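Local coordinates for possible substrate binding protein of ABC transporter system (Rhodopseudomonas palustris, PDB 3N0X) that probably captures a branched-chain amino acid or related substrate as the binding-protein component of an ABC-type import system, at residues I78-S82 against S83-L87; G235-L238 against P239-A242; T26-M29 against M30-Y34; D129-S132 against N133-I137. All blocks are in the same frame, centred on the assembly; numbering follows the deposited sequence.

Contact 1 (I78-S82 against S83-L87); sequences IGTSS and SAAAL
Ser82 N-caps the helix that begins at Ser83. Its hydroxyl accepts from the backbone N of Ala85, Ala85 N to Ser82 OG being 3.2 Å with the N-H nearly straight at 168°. With OG anti to the backbone N (chi1 160°), the oxygen swings over the first turn, where first-turn amides lack a carbonyl from a preceding helical turn. The Ser82 carbonyl starts the regular series, taking the N-H of Ala86 in its own plane (Ala86 N to Ser82 O 2.9 Å). Replacing Ser82 by an alanine removes OG and would probably leave the Ala85 amide without its capping acceptor and fray the first turn.

Thr80, which follows a cis peptide bond, turns its two branches to different tasks. CG2 lies against the methyl of Ala85 (CG2 to CB 3.6 Å), and small alanines suit a helix start lying this close to the strand end. OG1, anti to the backbone N, hydrogen-bonds Asp54. Ser81 OG takes the N-H of Gly12, and Ser83 OG that of Ala107, so these short hydroxyls tie neighbouring loops to this strand-to-helix turn of a beta-alpha-beta unit. The chemistry implies a turn fixed mainly by polar bonds, with the Thr80 methyl packed against the two alanines.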
loop_
_atom_site.group_PDB
_atom_site.type_symbol
_atom_site.label_atom_id
_atom_site.label_comp_id
_atom_site.label_asym_id
_atom_site.label_seq_id
_atom_site.Cartn_x
_atom_site.Cartn_y
_atom_site.Cartn_z
ATOM N N ILE A 78 2.288 16.211 0.024
ATOM C CA ILE A 78 1.915 14.795 -0.009
ATOM C C ILE A 78 1.763 14.411 -1.455
ATOM O O ILE A 78 1.148 15.149 -2.207
ATOM C CB ILE A 78 0.547 14.576 0.707
ATOM C CG1 ILE A 78 0.594 15.049 2.165
ATOM C CG2 ILE A 78 0.097 13.097 0.630
ATOM C CD1 ILE A 78 -0.825 15.226 2.811
ATOM N N GLY A 79 2.362 13.293 -1.884
ATOM C CA GLY A 79 2.192 12.830 -3.256
ATOM C C GLY A 79 2.974 11.561 -3.511
ATOM O O GLY A 79 3.729 11.107 -2.624
ATOM N N THR A 80 2.804 10.908 -4.652
ATOM C CA THR A 80 1.792 11.168 -5.667
ATOM C C THR A 80 1.296 9.796 -6.113
ATOM O O THR A 80 1.699 8.764 -5.534
ATOM C CB THR A 80 2.353 12.017 -6.851
ATOM O OG1 THR A 80 1.299 12.270 -7.792
ATOM C CG2 THR A 80 3.504 11.353 -7.530
ATOM N N SER A 81 0.387 9.759 -7.090
ATOM C CA SER A 81 -0.308 8.518 -7.395
ATOM C C SER A 81 0.605 7.488 -8.050
ATOM O O SER A 81 0.512 6.292 -7.792
ATOM C CB SER A 81 -1.522 8.778 -8.283
ATOM O OG SER A 81 -2.242 9.931 -7.864
ATOM N N SER A 82 1.468 7.961 -8.937
ATOM C CA SER A 82 2.394 7.115 -9.706
ATOM C C SER A 82 3.751 7.020 -9.037
ATOM O O SER A 82 4.308 8.058 -8.697
ATOM C CB SER A 82 2.581 7.722 -11.107
ATOM O OG SER A 82 3.760 7.266 -11.734
ATOM N N SER A 83 4.263 5.802 -8.829
ATOM C CA SER A 83 5.619 5.640 -8.285
ATOM C C SER A 83 6.695 6.289 -9.132
ATOM O O SER A 83 7.657 6.857 -8.582
ATOM C CB SER A 83 6.003 4.184 -8.101
ATOM O OG SER A 83 5.295 3.606 -7.029
ATOM N N ALA A 84 6.593 6.195 -10.461
ATOM C CA ALA A 84 7.575 6.854 -11.306
ATOM C C ALA A 84 7.583 8.371 -11.118
ATOM O O ALA A 84 8.659 8.976 -11.037
ATOM C CB ALA A 84 7.357 6.462 -12.808
ATOM N N ALA A 85 6.406 8.974 -10.981
ATOM C CA ALA A 85 6.331 10.400 -10.697
ATOM C C ALA A 85 6.904 10.711 -9.290
ATOM O O ALA A 85 7.622 11.678 -9.115
ATOM C CB ALA A 85 4.856 10.925 -10.816
ATOM N N ALA A 86 6.566 9.905 -8.295
ATOM C CA ALA A 86 7.059 10.130 -6.939
ATOM C C ALA A 86 8.585 10.042 -6.881
ATOM O O ALA A 86 9.231 10.876 -6.226
ATOM C CB ALA A 86 6.402 9.149 -5.964
ATOM N N LEU A 87 9.164 9.060 -7.567
ATOM C CA LEU A 87 10.631 8.915 -7.583
ATOM C C LEU A 87 11.297 10.152 -8.211
ATOM O O LEU A 87 12.313 10.661 -7.694
ATOM C CB LEU A 87 11.017 7.645 -8.336
ATOM C CG LEU A 87 10.879 6.364 -7.555
ATOM C CD1 LEU A 87 10.653 5.136 -8.509
ATOM C CD2 LEU A 87 12.114 6.208 -6.571
#

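Contact 2 (G235-L238 against P239-A242)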
loop_
_atom_site.group_PDB
_atom_site.type_symbol
_atom_site.label_atom_id
_atom_site.label_comp_id
_atom_site.label_asym_id
_atom_site.label_seq_id
_atom_site.Cartn_x
_atom_site.Cartn_y
_atom_site.Cartn_z
ATOM N N GLY A 235 -4.207 -8.833 -1.510
ATOM C CA GLY A 235 -5.482 -8.140 -1.658
ATOM C C GLY A 235 -5.391 -7.060 -2.703
ATOM O O GLY A 235 -4.350 -6.875 -3.345
ATOM N N ASN A 236 -6.468 -6.323 -2.854
ATOM C CA ASN A 236 -6.507 -5.313 -3.905
ATOM C C ASN A 236 -7.671 -4.377 -3.650
ATOM O O ASN A 236 -8.436 -4.547 -2.723
ATOM C CB ASN A 236 -6.618 -5.950 -5.322
ATOM C CG ASN A 236 -5.844 -5.190 -6.361
ATOM O OD1 ASN A 236 -5.754 -3.955 -6.335
ATOM N ND2 ASN A 236 -5.192 -5.948 -7.263
ATOM N N ILE A 237 -7.754 -3.364 -4.509
ATOM C CA ILE A 237 -8.819 -2.401 -4.429
ATOM C C ILE A 237 -10.143 -3.029 -4.816
ATOM O O ILE A 237 -10.202 -4.071 -5.447
ATOM C CB ILE A 237 -8.524 -1.140 -5.278
ATOM C CG1 ILE A 237 -8.325 -1.471 -6.755
ATOM C CG2 ILE A 237 -7.287 -0.425 -4.650
ATOM C CD1 ILE A 237 -8.206 -0.227 -7.650
ATOM N N LEU A 238 -11.246 -2.394 -4.429
ATOM C CA LEU A 238 -12.554 -2.992 -4.622
ATOM C C LEU A 238 -12.911 -3.407 -6.061
ATOM O O LEU A 238 -13.427 -4.500 -6.268
ATOM C CB LEU A 238 -13.678 -2.151 -3.958
ATOM C CG LEU A 238 -13.559 -1.883 -2.453
ATOM C CD1 LEU A 238 -14.705 -0.953 -1.954
ATOM C CD2 LEU A 238 -13.541 -3.171 -1.651
ATOM N N PRO A 239 -12.672 -2.536 -7.074
ATOM C CA PRO A 239 -12.955 -3.006 -8.442
ATOM C C PRO A 239 -12.180 -4.258 -8.851
ATOM O O PRO A 239 -12.703 -5.123 -9.577
ATOM C CB PRO A 239 -12.547 -1.827 -9.313
ATOM C CG PRO A 239 -12.554 -0.644 -8.421
ATOM C CD PRO A 239 -12.205 -1.134 -7.039
ATOM N N ALA A 240 -10.950 -4.360 -8.389
ATOM C CA ALA A 240 -10.120 -5.528 -8.678
ATOM C C ALA A 240 -10.565 -6.806 -7.943
ATOM O O ALA A 240 -10.273 -7.930 -8.387
ATOM C CB ALA A 240 -8.654 -5.215 -8.360
ATOM N N LEU A 241 -11.253 -6.646 -6.817
ATOM C CA LEU A 241 -11.740 -7.789 -6.032
ATOM C C LEU A 241 -12.968 -8.486 -6.662
ATOM O O LEU A 241 -13.351 -9.558 -6.187
ATOM C CB LEU A 241 -12.061 -7.353 -4.593
ATOM C CG LEU A 241 -10.919 -6.942 -3.679
ATOM C CD1 LEU A 241 -11.468 -6.540 -2.320
ATOM C CD2 LEU A 241 -9.884 -8.084 -3.558
ATOM N N ALA A 242 -13.593 -7.894 -7.695
ATOM C CA ALA A 242 -14.686 -8.592 -8.409
ATOM C C ALA A 242 -14.186 -9.965 -8.923
ATOM O O ALA A 242 -14.880 -10.990 -8.778
ATOM C CB ALA A 242 -15.227 -7.753 -9.584
#
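The chain arrives extended at Asn236 and Ile237 and then bends into a helix-like turn, in which Leu241 N reaches back to Ile237 O; the turn lies in the long loop between strands 229-233 and 251-254 of a periplasmic-binding-protein fold, and from Pro239 on the backbone angles are helical, but the regular bonds are missing. Gly235 leads in, its backbone paired with that of Ala253. At Asn236 the side chain lies over the methyl of Ala240, with the amide carbon nearest (Asn236 CG to Ala240 CB 3.4 Å). OD1 curls over to accept the N-H of Ile237, the next residue, Ile237 N to Asn236 OD1 being 2.8 Å, in the carbonyl plane and on a lone pair. The bond to Ile237 N probably fixes the amide's rotation, and the small alanine lets it lie close. The same oxygen also bonds a glycerol, probably from the crystallisation liquor.

Ile237 has CG1 between the backbone N and the carbonyl carbon (chi1 59°), which sets this branch against the Pro239 ring, CG1 to CD 3.9 Å. Its carbonyl receives a weak bond from Leu241 N. Leu238 gives its N-H to Asp282, and its carbonyl takes a second weak bond from the same Leu241 N. Proline suits the next place because it has no N-H to satisfy and its ring favours a helical phi. The buried leucines meet obliquely, Leu238 CD2 lying 4.0 Å from Leu241 CD1.

Contact 3 (T26-M29 against M30-Y34)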
loop_
_atom_site.group_PDB
_atom_site.type_symbol
_atom_site.label_atom_id
_atom_site.label_comp_id
_atom_site.label_asym_id
_atom_site.label_seq_id
_atom_site.Cartn_x
_atom_site.Cartn_y
_atom_site.Cartn_z
ATOM N N THR A 26 -10.155 12.722 -1.333
ATOM C CA THR A 26 -11.263 12.510 -0.372
ATOM C C THR A 26 -10.738 12.099 1.018
ATOM O O THR A 26 -11.187 12.630 2.047
ATOM C CB THR A 26 -12.251 11.482 -0.898
ATOM O OG1 THR A 26 -12.805 11.960 -2.126
ATOM C CG2 THR A 26 -13.369 11.171 0.132
ATOM N N GLY A 27 -9.806 11.148 1.044
ATOM C CA GLY A 27 -9.244 10.683 2.328
ATOM C C GLY A 27 -8.495 11.779 3.042
ATOM O O GLY A 27 -8.593 11.927 4.287
ATOM N N LEU A 28 -7.688 12.541 2.299
ATOM C CA LEU A 28 -6.960 13.662 2.889
ATOM C C LEU A 28 -7.951 14.667 3.532
ATOM O O LEU A 28 -7.759 15.079 4.693
ATOM C CB LEU A 28 -6.114 14.366 1.824
ATOM C CG LEU A 28 -5.350 15.612 2.296
ATOM C CD1 LEU A 28 -4.359 15.302 3.434
ATOM C CD2 LEU A 28 -4.665 16.313 1.067
HETATM N N MSE A 29 -9.024 15.022 2.835
HETATM C CA MSE A 29 -9.929 16.037 3.373
HETATM C C MSE A 29 -10.696 15.517 4.555
HETATM O O MSE A 29 -10.865 16.233 5.525
HETATM C CB MSE A 29 -10.880 16.559 2.302
HETATM C CG MSE A 29 -10.167 17.205 1.135
HETATM SE SE MSE A 29 -8.717 18.429 1.555
HETATM C CE MSE A 29 -9.749 19.846 2.285
HETATM N N MSE A 30 -11.142 14.270 4.485
HETATM C CA MSE A 30 -11.855 13.644 5.615
HETATM C C MSE A 30 -10.943 13.455 6.826
HETATM O O MSE A 30 -11.383 13.615 7.972
HETATM C CB MSE A 30 -12.485 12.313 5.185
HETATM C CG MSE A 30 -13.668 12.548 4.295
HETATM SE SE MSE A 30 -14.608 10.930 3.811
HETATM C CE MSE A 30 -15.413 10.585 5.516
ATOM N N GLY A 31 -9.674 13.110 6.592
ATOM C CA GLY A 31 -8.739 13.005 7.679
ATOM C C GLY A 31 -8.440 14.317 8.398
ATOM O O GLY A 31 -8.322 14.352 9.630
ATOM N N LEU A 32 -8.328 15.402 7.620
ATOM C CA LEU A 32 -8.094 16.715 8.207
ATOM C C LEU A 32 -9.349 17.172 8.984
ATOM O O LEU A 32 -9.257 17.789 10.056
ATOM C CB LEU A 32 -7.719 17.729 7.121
ATOM C CG LEU A 32 -6.375 17.503 6.405
ATOM C CD1 LEU A 32 -6.213 18.460 5.211
ATOM C CD2 LEU A 32 -5.173 17.698 7.402
ATOM N N GLU A 33 -10.512 16.881 8.416
ATOM C CA GLU A 33 -11.785 17.127 9.093
ATOM C C GLU A 33 -11.817 16.380 10.455
ATOM O O GLU A 33 -12.118 16.948 11.524
ATOM C CB GLU A 33 -12.937 16.688 8.185
ATOM C CG GLU A 33 -14.290 16.652 8.923
ATOM C CD GLU A 33 -15.413 16.065 8.086
ATOM O OE1 GLU A 33 -15.157 15.698 6.911
ATOM O OE2 GLU A 33 -16.556 15.959 8.612
ATOM N N TYR A 34 -11.493 15.084 10.422
ATOM C CA TYR A 34 -11.500 14.280 11.657
ATOM C C TYR A 34 -10.527 14.870 12.681
ATOM O O TYR A 34 -10.879 15.046 13.870
ATOM C CB TYR A 34 -11.140 12.821 11.351
ATOM C CG TYR A 34 -11.131 11.939 12.574
ATOM C CD1 TYR A 34 -9.974 11.754 13.319
ATOM C CD2 TYR A 34 -12.281 11.267 12.948
ATOM C CE1 TYR A 34 -9.997 10.944 14.478
ATOM C CE2 TYR A 34 -12.310 10.458 14.038
ATOM C CZ TYR A 34 -11.195 10.312 14.816
ATOM O OH TYR A 34 -11.313 9.479 15.911
#
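Thr26 has OG1 beside the backbone N (chi1 -61°), which leaves the methyl CG2 anti to that N and directed along the helix beside Met30, a selenomethionine whose first torsion of -72° and extended second torsion carry the selenium alongside. The two side chains point the same way, Thr26 CG2 lying 3.9 Å from Met30 SE. The threonine hydroxyl turns back instead to the carbonyl of Lys22, a helical neighbour able to satisfy it.

On another side of the same helix, Leu28 and Leu32 repeat the side-by-side pattern, with Leu28 CD1 4.1 Å from Leu32 CD1. Both also lie on Ala292 of helix 283-302 and on Val49 of strand 45-53, an apolar setting that suits leucine. Gly27 and Gly31, a turn apart, are buried and joined through the backbone, Gly31 N to Gly27 O being 2.8 Å; neither adds bulk to the helix surface. The same pattern of i to i+4 bonds runs from Thr26 to Glu33.

The chemistry is that of a helix enclosed between strand 45-53 and helices 264-277 and 283-302: backbone polarity is met internally, the side-chain pairs are mostly apolar, and the Glu33 carboxylate is probably neutralised by its salt bridge with Arg276 of helix 264-277.

Contact 4 (D129-S132 against N133-I137); sequences DAIS and NAVAI
Asn133 reaches back one turn to Asp129 and grips its carbonyl oxygen with side chain and backbone together. Followed outward, CB first passes the carbonyl of Ala130, Asn133 CB to Ala130 O being 3.5 Å. A chi1 of -83° brings CG near the Asp129 carbonyl, and a chi2 of -92° turns ND2 to it. At the tip, ND2 donates almost straight: Asn133 ND2 to Asp129 O is 2.9 Å at 174°, with the acceptor in the amide plane but the donor above the carbonyl plane. The ordinary helical bond, Asn133 N to Asp129 O at 3.2 Å, arrives from the opposite face, so one oxygen takes two donors. OD1, the other half of the amide, accepts from the backbone N of Ala253 and from Trp206 NE1. Asparagine suits this buried place because it can give and accept at once. A leucine in its place would probably leave the Ala253 amide and the Trp206 indole N-H without their acceptor.

On another face of the helix, Ile131 and Val135 set their CG2 methyls 4.3 Å apart, and Val135 N bonds Ile131 O at 2.9 Å. The Asp129 carboxylate is held by a salt bridge with Arg124.

Helix 126-137 is thus wedged among several elements. Ala130 and Ala134 present small methyls to helix 152-165, allowing close approach; Ser132 and Ala136 rest on strand 251-254, while strand 335-345 touches Asp129, Ser132 and Ala136.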
loop_
_atom_site.group_PDB
_atom_site.type_symbol
_atom_site.label_atom_id
_atom_site.label_comp_id
_atom_site.label_asym_id
_atom_site.label_seq_id
_atom_site.Cartn_x
_atom_site.Cartn_y
_atom_site.Cartn_z
ATOM N N ASP A 129 3.822 -5.341 1.234
ATOM C CA ASP A 129 2.838 -6.226 0.606
ATOM C C ASP A 129 3.338 -7.701 0.586
ATOM O O ASP A 129 2.692 -8.616 1.072
ATOM C CB ASP A 129 2.479 -5.728 -0.789
ATOM C CG ASP A 129 1.441 -4.601 -0.767
ATOM O OD1 ASP A 129 0.674 -4.511 0.215
ATOM O OD2 ASP A 129 1.347 -3.878 -1.780
ATOM N N ALA A 130 4.549 -7.911 0.072
ATOM C CA ALA A 130 5.048 -9.245 -0.109
ATOM C C ALA A 130 5.299 -9.947 1.215
ATOM O O ALA A 130 4.947 -11.105 1.390
ATOM C CB ALA A 130 6.345 -9.189 -0.984
ATOM N N ILE A 131 5.906 -9.224 2.153
ATOM C CA ILE A 131 6.202 -9.768 3.444
ATOM C C ILE A 131 4.936 -10.140 4.230
ATOM O O ILE A 131 4.857 -11.216 4.844
ATOM C CB ILE A 131 7.118 -8.776 4.232
ATOM C CG1 ILE A 131 8.488 -8.733 3.579
ATOM C CG2 ILE A 131 7.220 -9.170 5.698
ATOM C CD1 ILE A 131 9.373 -7.537 4.005
ATOM N N SER A 132 3.960 -9.239 4.245
ATOM C CA SER A 132 2.713 -9.538 4.910
ATOM C C SER A 132 2.089 -10.832 4.356
ATOM O O SER A 132 1.515 -11.613 5.108
ATOM C CB SER A 132 1.722 -8.365 4.794
ATOM O OG SER A 132 1.310 -8.124 3.455
ATOM N N ASN A 133 2.150 -11.044 3.050
ATOM C CA ASN A 133 1.651 -12.296 2.478
ATOM C C ASN A 133 2.377 -13.532 2.982
ATOM O O ASN A 133 1.766 -14.537 3.320
ATOM C CB ASN A 133 1.625 -12.218 0.949
ATOM C CG ASN A 133 0.388 -11.526 0.441
ATOM O OD1 ASN A 133 -0.620 -12.200 0.153
ATOM N ND2 ASN A 133 0.415 -10.196 0.368
ATOM N N ALA A 134 3.703 -13.446 3.072
ATOM C CA ALA A 134 4.494 -14.576 3.562
ATOM C C ALA A 134 4.164 -14.891 5.010
ATOM O O ALA A 134 4.014 -16.058 5.386
ATOM C CB ALA A 134 6.001 -14.294 3.405
ATOM N N VAL A 135 4.045 -13.851 5.850
ATOM C CA VAL A 135 3.722 -14.017 7.252
ATOM C C VAL A 135 2.278 -14.553 7.395
ATOM O O VAL A 135 2.008 -15.394 8.288
ATOM C CB VAL A 135 3.929 -12.679 8.017
ATOM C CG1 VAL A 135 3.330 -12.728 9.423
ATOM C CG2 VAL A 135 5.432 -12.318 8.017
ATOM N N ALA A 136 1.375 -14.123 6.515
ATOM C CA ALA A 136 -0.000 -14.580 6.576
ATOM C C ALA A 136 -0.098 -16.092 6.300
ATOM O O ALA A 136 -0.720 -16.827 7.088
ATOM C CB ALA A 136 -0.865 -13.822 5.549
ATOM N N ILE A 137 0.528 -16.558 5.213
ATOM C CA ILE A 137 0.274 -17.924 4.756
ATOM C C ILE A 137 1.344 -18.943 5.129
ATOM O O ILE A 137 1.140 -20.135 5.016
ATOM C CB ILE A 137 0.013 -17.962 3.235
ATOM C CG1 ILE A 137 1.299 -17.710 2.418
ATOM C CG2 ILE A 137 -1.087 -16.930 2.865
ATOM C CD1 ILE A 137 1.099 -17.850 0.869
#

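Each contact joins adjoining segments, so none closes a long loop; the four follow in series, without nesting or crossing. Contact 3 comes first, in the second half of helix 18-35. Contact 1 follows at the turn from strand 76-79 into helix 83-96, and the two touch where Ile78 CD1 packs on Leu28 CD1, tying that helix to an inner strand of the six-stranded mixed sheet. Contact 4 lies on helix 126-137, across the chain's centre from both. Contact 2 comes last, in the loop after the parallel-sheet strand 229-233; its nearest atoms are about 5 Å from contact 4, and Ala253 bonds to both Gly235 and Asn133.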